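Local structure of uncharacterized conserved (Bdellovibrio bacteriovorus, 7O21) at residues A28-I33 / Y253-N258; R41-V46 / P172-D177. The protein probably acts as a peptidoglycan L,D-carboxypeptidase of the YkuD family, editing the cell wall in the generation of cell curvature. All coordinates share one frame; numbering follows the deposited sequence. Where two conformers were deposited one is given.

Interaction 1: residues A28-I33 / Y253-N258; sequences ASLLQI and YIVQHN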
ATOM      1  N   ALA A  28      15.857  22.660  -9.239  1.00 17.69           N
ATOM      2  CA  ALA A  28      16.396  22.809  -7.889  1.00 19.61           C
ATOM      3  C   ALA A  28      15.921  21.705  -6.955  1.00 19.62           C
ATOM      4  O   ALA A  28      16.608  21.389  -5.976  1.00 20.83           O
ATOM      5  CB  ALA A  28      16.019  24.176  -7.315  1.00 21.74           C
ATOM      6  N   SER A  29      14.751  21.131  -7.213  1.00 19.26           N
ATOM      7  CA  SER A  29      14.152  20.199  -6.267  1.00 18.77           C
ATOM      8  C   SER A  29      14.631  18.763  -6.429  1.00 17.24           C
ATOM      9  O   SER A  29      14.469  17.969  -5.491  1.00 19.98           O
ATOM     10  CB  SER A  29      12.624  20.256  -6.320  1.00 26.79           C
ATOM     11  OG  SER A  29      12.153  21.563  -5.979  1.00 30.10           O
ATOM     12  N   LEU A  30      15.190  18.395  -7.580  1.00 16.42           N
ATOM     13  CA  LEU A  30      15.693  17.041  -7.789  1.00 17.15           C
ATOM     14  C   LEU A  30      17.204  17.120  -7.646  1.00 16.07           C
ATOM     15  O   LEU A  30      17.908  17.525  -8.577  1.00 18.77           O
ATOM     16  CB  LEU A  30      15.289  16.515  -9.161  1.00 15.58           C
ATOM     17  CG  LEU A  30      15.906  15.170  -9.545  1.00 17.40           C
ATOM     18  CD1 LEU A  30      15.535  14.069  -8.549  1.00 16.32           C
ATOM     19  CD2 LEU A  30      15.465  14.768 -10.956  1.00 18.32           C
ATOM     20  N   LEU A  31      17.701  16.752  -6.464  1.00 15.38           N
ATOM     21  CA  LEU A  31      19.111  16.968  -6.162  1.00 17.89           C
ATOM     22  C   LEU A  31      20.014  15.785  -6.491  1.00 19.10           C
ATOM     23  O   LEU A  31      21.180  15.995  -6.829  1.00 19.07           O
ATOM     24  CB  LEU A  31      19.289  17.395  -4.700  1.00 17.99           C
ATOM     25  CG  LEU A  31      18.716  18.792  -4.425  1.00 18.61           C
ATOM     26  CD1 LEU A  31      18.754  19.095  -2.940  1.00 27.68           C
ATOM     27  CD2 LEU A  31      19.473  19.855  -5.211  1.00 20.76           C
ATOM     28  N   GLN A  32      19.526  14.550  -6.389  1.00 15.75           N
ATOM     29  CA  GLN A  32      20.375  13.391  -6.645  1.00 16.63           C
ATOM     30  C   GLN A  32      19.477  12.190  -6.904  1.00 16.19           C
ATOM     31  O   GLN A  32      18.381  12.096  -6.347  1.00 15.63           O
ATOM     32  CB  GLN A  32      21.266  13.099  -5.426  1.00 15.77           C
ATOM     33  CG  GLN A  32      22.459  12.189  -5.712  1.00 15.51           C
ATOM     34  CD  GLN A  32      23.496  12.261  -4.612  1.00 20.86           C
ATOM     35  OE1 GLN A  32      24.555  12.868  -4.780  1.00 24.66           O
ATOM     36  NE2 GLN A  32      23.182  11.675  -3.470  1.00 17.61           N
ATOM     37  N   ILE A  33      19.948  11.280  -7.767  1.00 13.97           N
ATOM     38  CA  ILE A  33      19.281  10.010  -8.039  1.00 14.75           C
ATOM     39  C   ILE A  33      20.123   8.898  -7.423  1.00 15.05           C
ATOM     40  O   ILE A  33      21.360   8.969  -7.427  1.00 16.89           O
ATOM     41  CB  ILE A  33      19.073   9.830  -9.560  1.00 15.28           C
ATOM     42  CG1 ILE A  33      18.106  10.906 -10.060  1.00 14.86           C
ATOM     43  CG2 ILE A  33      18.530   8.443  -9.900  1.00 16.39           C
ATOM     44  CD1 ILE A  33      17.988  10.992 -11.573  1.00 16.67           C
ATOM     45  N   TYR A 253      18.683   8.853  -3.398  0.52 15.68           N
ATOM     46  CA  TYR A 253      17.761   9.829  -3.968  0.52 14.72           C
ATOM     47  C   TYR A 253      17.623  10.959  -2.959  0.52 14.21           C
ATOM     48  O   TYR A 253      17.498  10.723  -1.755  0.52 14.87           O
ATOM     49  CB  TYR A 253      16.336   9.268  -4.123  0.52 16.16           C
ATOM     50  CG  TYR A 253      15.999   8.291  -5.237  0.52 16.50           C
ATOM     51  CD1 TYR A 253      15.894   8.689  -6.566  0.52 14.63           C
ATOM     52  CD2 TYR A 253      15.684   6.980  -4.932  0.52 15.11           C
ATOM     53  CE1 TYR A 253      15.541   7.771  -7.565  0.52 13.97           C
ATOM     54  CE2 TYR A 253      15.341   6.080  -5.905  0.52 13.49           C
ATOM     55  CZ  TYR A 253      15.247   6.476  -7.207  0.52 14.58           C
ATOM     56  OH  TYR A 253      14.909   5.523  -8.148  0.52 15.09           O
ATOM     57  N   ILE A 254      17.615  12.190  -3.454  1.00 13.35           N
ATOM     58  CA  ILE A 254      17.345  13.361  -2.619  1.00 15.15           C
ATOM     59  C   ILE A 254      16.422  14.282  -3.402  1.00 15.31           C
ATOM     60  O   ILE A 254      16.779  14.742  -4.496  1.00 15.64           O
ATOM     61  CB  ILE A 254      18.619  14.125  -2.224  1.00 15.55           C
ATOM     62  CG1 ILE A 254      19.616  13.171  -1.571  1.00 16.19           C
ATOM     63  CG2 ILE A 254      18.259  15.286  -1.272  1.00 17.06           C
ATOM     64  CD1 ILE A 254      20.978  13.813  -1.246  1.00 21.43           C
ATOM     65  N   VAL A 255      15.229  14.524  -2.860  1.00 15.30           N
ATOM     66  CA  VAL A 255      14.275  15.477  -3.417  1.00 13.61           C
ATOM     67  C   VAL A 255      13.899  16.456  -2.312  1.00 13.95           C
ATOM     68  O   VAL A 255      13.534  16.045  -1.205  1.00 15.79           O
ATOM     69  CB  VAL A 255      13.020  14.774  -3.956  1.00 16.15           C
ATOM     70  CG1 VAL A 255      12.054  15.790  -4.546  1.00 18.01           C
ATOM     71  CG2 VAL A 255      13.418  13.781  -5.027  1.00 21.12           C
ATOM     72  N   GLN A 256      13.965  17.750  -2.624  1.00 15.48           N
ATOM     73  CA  GLN A 256      13.592  18.791  -1.673  1.00 16.85           C
ATOM     74  C   GLN A 256      12.698  19.776  -2.404  1.00 16.55           C
ATOM     75  O   GLN A 256      13.154  20.463  -3.320  1.00 20.86           O
ATOM     76  CB  GLN A 256      14.831  19.497  -1.127  1.00 22.17           C
ATOM     77  CG  GLN A 256      14.596  20.151   0.229  1.00 24.59           C
ATOM     78  CD  GLN A 256      13.737  21.396   0.145  1.00 26.12           C
ATOM     79  OE1 GLN A 256      12.594  21.431   0.636  1.00 25.57           O
ATOM     80  NE2 GLN A 256      14.283  22.436  -0.473  1.00 25.50           N
ATOM     81  N   HIS A 257      11.433  19.839  -2.010  1.00 15.56           N
ATOM     82  CA  HIS A 257      10.466  20.709  -2.661  1.00 15.43           C
ATOM     83  C   HIS A 257       9.517  21.284  -1.618  1.00 18.51           C
ATOM     84  O   HIS A 257       9.001  20.549  -0.773  1.00 16.95           O
ATOM     85  CB  HIS A 257       9.699  19.931  -3.739  1.00 17.88           C
ATOM     86  CG  HIS A 257       8.710  20.758  -4.487  1.00 20.64           C
ATOM     87  ND1 HIS A 257       7.351  20.658  -4.280  1.00 26.93           N
ATOM     88  CD2 HIS A 257       8.881  21.711  -5.428  1.00 24.88           C
ATOM     89  CE1 HIS A 257       6.726  21.505  -5.075  1.00 26.98           C
ATOM     90  NE2 HIS A 257       7.632  22.169  -5.771  1.00 21.77           N
ATOM     91  N   ASN A 258       9.280  22.600  -1.682  1.00 16.64           N
ATOM     92  CA  ASN A 258       8.395  23.295  -0.724  1.00 15.21           C
ATOM     93  C   ASN A 258       8.907  22.994   0.684  1.00 17.67           C
ATOM     94  O   ASN A 258      10.092  23.216   0.974  1.00 16.96           O
ATOM     95  CB  ASN A 258       6.932  22.942  -0.970  1.00 19.56           C
ATOM     96  CG  ASN A 258       6.346  23.647  -2.181  1.00 19.37           C
ATOM     97  OD1 ASN A 258       6.872  24.655  -2.629  1.00 23.12           O
ATOM     98  ND2 ASN A 258       5.244  23.115  -2.701  1.00 24.10           N
TER
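A classic beta bulge, in which Leu31 and Gln32 both face Ile254, joins strand 30-32 to strand 253-257 at the outer side of the antiparallel sheet of the NTF2-like domain. The short axes run at 155°, and the evidence for the bulge lies in the bonding of one carbonyl: Ile254 O takes Leu31 N at 3.0 Å and, more weakly, Gln32 N at 3.3 Å. Ile254 N donates in turn to Gln32 O (3.0 Å). Past the bulge, Gln256 N reaches Ser29 O at 2.9 Å, while Val255 CA offers the same oxygen a C-H contact.

The extra residue lets Leu31 and Gln32 share one neighbour. CG2 of Ile254, anti to its backbone N, meets CB and CD1 of Leu31, whereas Ile254 CD1 lies 3.8 Å from Gln32 NE2. That amide is held at both ends, NE2 by Pro252 O and OE1 by Arg191 of helix 184-206, which also packs on Leu31. Leu30 and Val255 turn to the other face, where Leu30 CD1 lies 4.1 Å from Val255 CG2 and both residues touch Leu174 of the catalytic domain. In one of the two conformers of Tyr253, Ile33 CG2 lies 3.9 Å from Tyr253 CE1, and Tyr253 OH bonds to Ser40 N. At the far end Ser29 OG, anti to its own carbonyl carbon (chi1 -61°), lies in the plane of the His257 ring at its edge, 3.3 Å from CD2.

Interaction 2: residues R41-V46 / P172-D177; sequences RYVILV and PILIFD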
ATOM      1  N   ARG A  41      16.913   4.299 -12.256  1.00 15.57           N
ATOM      2  CA  ARG A  41      17.874   5.313 -12.672  1.00 16.61           C
ATOM      3  C   ARG A  41      17.220   6.517 -13.318  1.00 15.07           C
ATOM      4  O   ARG A  41      17.915   7.506 -13.579  1.00 15.03           O
ATOM      5  CB  ARG A  41      18.957   4.729 -13.583  1.00 22.35           C
ATOM      6  CG  ARG A  41      18.482   4.179 -14.902  1.00 24.78           C
ATOM      7  CD  ARG A  41      19.602   3.305 -15.510  1.00 31.21           C
ATOM      8  NE  ARG A  41      19.362   2.990 -16.913  1.00 29.11           N
ATOM      9  CZ  ARG A  41      18.942   1.813 -17.361  1.00 31.36           C
ATOM     10  NH1 ARG A  41      18.721   0.807 -16.522  1.00 34.42           N
ATOM     11  NH2 ARG A  41      18.754   1.633 -18.662  1.00 29.28           N
ATOM     12  N   TYR A  42      15.910   6.461 -13.566  1.00 16.51           N
ATOM     13  CA  TYR A  42      15.162   7.555 -14.168  1.00 14.88           C
ATOM     14  C   TYR A  42      14.206   8.187 -13.163  1.00 15.69           C
ATOM     15  O   TYR A  42      13.646   7.502 -12.300  1.00 17.44           O
ATOM     16  CB  TYR A  42      14.344   7.065 -15.373  1.00 16.08           C
ATOM     17  CG  TYR A  42      15.193   6.455 -16.451  1.00 17.43           C
ATOM     18  CD1 TYR A  42      16.063   7.236 -17.206  1.00 17.08           C
ATOM     19  CD2 TYR A  42      15.176   5.087 -16.668  1.00 16.73           C
ATOM     20  CE1 TYR A  42      16.864   6.654 -18.199  1.00 17.67           C
ATOM     21  CE2 TYR A  42      15.969   4.510 -17.643  1.00 20.31           C
ATOM     22  CZ  TYR A  42      16.806   5.295 -18.395  1.00 18.40           C
ATOM     23  OH  TYR A  42      17.590   4.705 -19.368  1.00 22.19           O
ATOM     24  N   VAL A  43      13.972   9.492 -13.331  1.00 15.60           N
ATOM     25  CA  VAL A  43      12.989  10.243 -12.556  1.00 14.66           C
ATOM     26  C   VAL A  43      12.149  11.038 -13.542  1.00 17.40           C
ATOM     27  O   VAL A  43      12.702  11.678 -14.440  1.00 16.04           O
ATOM     28  CB  VAL A  43      13.683  11.208 -11.578  1.00 15.72           C
ATOM     29  CG1 VAL A  43      12.683  12.213 -11.015  1.00 16.19           C
ATOM     30  CG2 VAL A  43      14.371  10.425 -10.451  1.00 16.25           C
ATOM     31  N   ILE A  44      10.834  11.019 -13.375  1.00 14.50           N
ATOM     32  CA  ILE A  44       9.933  11.831 -14.189  1.00 16.74           C
ATOM     33  C   ILE A  44       9.592  13.100 -13.421  1.00 14.14           C
ATOM     34  O   ILE A  44       9.238  13.034 -12.234  1.00 16.78           O
ATOM     35  CB  ILE A  44       8.665  11.046 -14.560  1.00 15.25           C
ATOM     36  CG1 ILE A  44       9.028   9.864 -15.477  1.00 17.75           C
ATOM     37  CG2 ILE A  44       7.650  11.984 -15.215  1.00 15.29           C
ATOM     38  CD1 ILE A  44       7.861   8.940 -15.745  1.00 19.28           C
ATOM     39  N   LEU A  45       9.705  14.259 -14.083  1.00 15.30           N
ATOM     40  CA  LEU A  45       9.444  15.553 -13.461  1.00 16.28           C
ATOM     41  C   LEU A  45       8.334  16.241 -14.241  1.00 15.66           C
ATOM     42  O   LEU A  45       8.456  16.432 -15.458  1.00 17.37           O
ATOM     43  CB  LEU A  45      10.698  16.431 -13.477  1.00 15.72           C
ATOM     44  CG  LEU A  45      10.480  17.879 -13.047  1.00 21.17           C
ATOM     45  CD1 LEU A  45      10.111  17.943 -11.584  1.00 20.56           C
ATOM     46  CD2 LEU A  45      11.738  18.700 -13.336  1.00 25.92           C
ATOM     47  N   VAL A  46       7.249  16.595 -13.552  1.00 14.55           N
ATOM     48  CA  VAL A  46       6.103  17.262 -14.174  1.00 15.21           C
ATOM     49  C   VAL A  46       6.070  18.710 -13.700  1.00 17.73           C
ATOM     50  O   VAL A  46       6.004  18.979 -12.495  1.00 15.95           O
ATOM     51  CB  VAL A  46       4.781  16.555 -13.849  1.00 15.58           C
ATOM     52  CG1 VAL A  46       3.606  17.275 -14.535  1.00 16.37           C
ATOM     53  CG2 VAL A  46       4.836  15.088 -14.238  1.00 16.69           C
ATOM     54  N   PRO A 172      10.361   7.415  -9.552  1.00 13.13           N
ATOM     55  CA  PRO A 172       9.647   8.583  -9.018  1.00 15.51           C
ATOM     56  C   PRO A 172       8.944   9.366 -10.108  1.00 16.64           C
ATOM     57  O   PRO A 172       9.420   9.467 -11.242  1.00 16.83           O
ATOM     58  CB  PRO A 172      10.767   9.448  -8.420  1.00 17.94           C
ATOM     59  CG  PRO A 172      11.925   8.523  -8.218  1.00 16.78           C
ATOM     60  CD  PRO A 172      11.814   7.492  -9.321  1.00 13.79           C
ATOM     61  N   ILE A 173       7.810   9.952  -9.740  1.00 14.37           N
ATOM     62  CA  ILE A 173       7.198  11.024 -10.513  1.00 13.88           C
ATOM     63  C   ILE A 173       7.026  12.210  -9.577  1.00 14.61           C
ATOM     64  O   ILE A 173       6.403  12.094  -8.513  1.00 15.27           O
ATOM     65  CB  ILE A 173       5.888  10.594 -11.198  1.00 13.53           C
ATOM     66  CG1 ILE A 173       5.337  11.741 -12.029  1.00 15.16           C
ATOM     67  CG2 ILE A 173       4.850  10.053 -10.180  1.00 17.64           C
ATOM     68  CD1 ILE A 173       4.266  11.308 -13.027  1.00 17.98           C
ATOM     69  N   LEU A 174       7.649  13.328  -9.932  1.00 13.54           N
ATOM     70  CA  LEU A 174       7.615  14.551  -9.141  1.00 13.99           C
ATOM     71  C   LEU A 174       6.627  15.480  -9.821  1.00 17.29           C
ATOM     72  O   LEU A 174       6.816  15.838 -10.987  1.00 16.71           O
ATOM     73  CB  LEU A 174       8.994  15.199  -9.111  1.00 14.40           C
ATOM     74  CG  LEU A 174      10.145  14.341  -8.576  1.00 20.36           C
ATOM     75  CD1 LEU A 174      11.454  15.145  -8.530  1.00 18.89           C
ATOM     76  CD2 LEU A 174       9.810  13.742  -7.222  1.00 25.69           C
ATOM     77  N   ILE A 175       5.564  15.840  -9.116  1.00 14.86           N
ATOM     78  CA  ILE A 175       4.457  16.592  -9.691  1.00 16.53           C
ATOM     79  C   ILE A 175       4.445  17.943  -8.991  1.00 16.79           C
ATOM     80  O   ILE A 175       3.991  18.057  -7.850  1.00 18.01           O
ATOM     81  CB  ILE A 175       3.123  15.846  -9.546  1.00 17.52           C
ATOM     82  CG1 ILE A 175       3.199  14.461 -10.231  1.00 15.87           C
ATOM     83  CG2 ILE A 175       1.971  16.682 -10.143  1.00 19.92           C
ATOM     84  CD1 ILE A 175       2.001  13.545  -9.971  1.00 17.86           C
ATOM     85  N   PHE A 176       4.956  18.979  -9.654  1.00 16.70           N
ATOM     86  CA  PHE A 176       5.201  20.266  -9.011  1.00 17.18           C
ATOM     87  C   PHE A 176       4.444  21.352  -9.757  1.00 19.78           C
ATOM     88  O   PHE A 176       4.477  21.394 -10.992  1.00 18.87           O
ATOM     89  CB  PHE A 176       6.699  20.587  -9.019  1.00 17.47           C
ATOM     90  CG  PHE A 176       7.554  19.629  -8.197  1.00 19.59           C
ATOM     91  CD1 PHE A 176       7.006  18.885  -7.160  1.00 20.18           C
ATOM     92  CD2 PHE A 176       8.911  19.499  -8.464  1.00 21.12           C
ATOM     93  CE1 PHE A 176       7.805  18.024  -6.389  1.00 19.36           C
ATOM     94  CE2 PHE A 176       9.717  18.643  -7.703  1.00 20.07           C
ATOM     95  CZ  PHE A 176       9.157  17.900  -6.669  1.00 19.62           C
ATOM     96  N   ASP A 177       3.755  22.223  -9.004  1.00 20.29           N
ATOM     97  CA  ASP A 177       3.066  23.358  -9.612  1.00 18.53           C
ATOM     98  C   ASP A 177       4.058  24.260 -10.327  1.00 21.51           C
ATOM     99  O   ASP A 177       3.760  24.805 -11.400  1.00 21.65           O
ATOM    100  CB  ASP A 177       2.323  24.173  -8.543  1.00 20.31           C
ATOM    101  CG  ASP A 177       1.107  23.455  -7.975  1.00 28.02           C
ATOM    102  OD1 ASP A 177       0.863  22.283  -8.324  1.00 29.01           O
ATOM    103  OD2 ASP A 177       0.388  24.068  -7.161  1.00 32.55           O
TER
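Four backbone hydrogen bonds join Ile44 and Val46 to the chain from Pro172 to Phe176, the alternating pattern of two parallel beta-strands in the YkuD-family catalytic domain. Ile44 N bonds to Pro172 O (3.0 Å) and Ile44 O receives Leu174 N (2.8 Å); Val46 N donates to Leu174 O (2.7 Å), and Val46 O receives Phe176 N. All four are close to straight, at least 166° at hydrogen; the short strand axes run 16° apart in direction, and the bridges Ile44-Ile173, Leu45-Leu174 and Val46-Ile175 keep one register.

Side chains alternate between two faces. On one, Ile173 has CG1 anti to its backbone N (chi1 -178°), which lays the CG1-CD1 arm against both Ile44 CG2 and Val46 CG2, with CD1 4.0 Å from the latter; Ile173 also packs on Tyr93 and Leu95 of strand 91-99. On the other face, Val43 spreads its two methyls, CG2 onto Pro172 CG at 3.8 Å and CG1 onto Leu174 CD1. Leu45 and Phe176 cross at about a right angle: Leu45 CD1 lies 3.7 Å from Phe176 CD2 and also touches Leu174 CB, which itself sits above the rim of one face of the Phe176 ring.

How the interactions relate
The two contacts lie with centres about 10 Å apart, one in each domain's sheet, and meet side chain to side chain at the domain boundary. Along the chain, residues 28-33 come first, then 41-46, 172-177 and finally 253-258, so interaction 2 is enclosed by interaction 1. Strand 30-32 is an edge strand, within this chain, of the five-stranded antiparallel sheet that includes 246-257, and strand 42-47 follows it directly. The rings of His257 and Phe176 stack, with His257 CE1 3.4 Å from Phe176 CD1; Tyr253 packs on Pro172 and Leu30 CD2 on Val43 CG1 (3.8 Å). These packing contacts form a common buried layer linking the catalytic and NTF2-like domains.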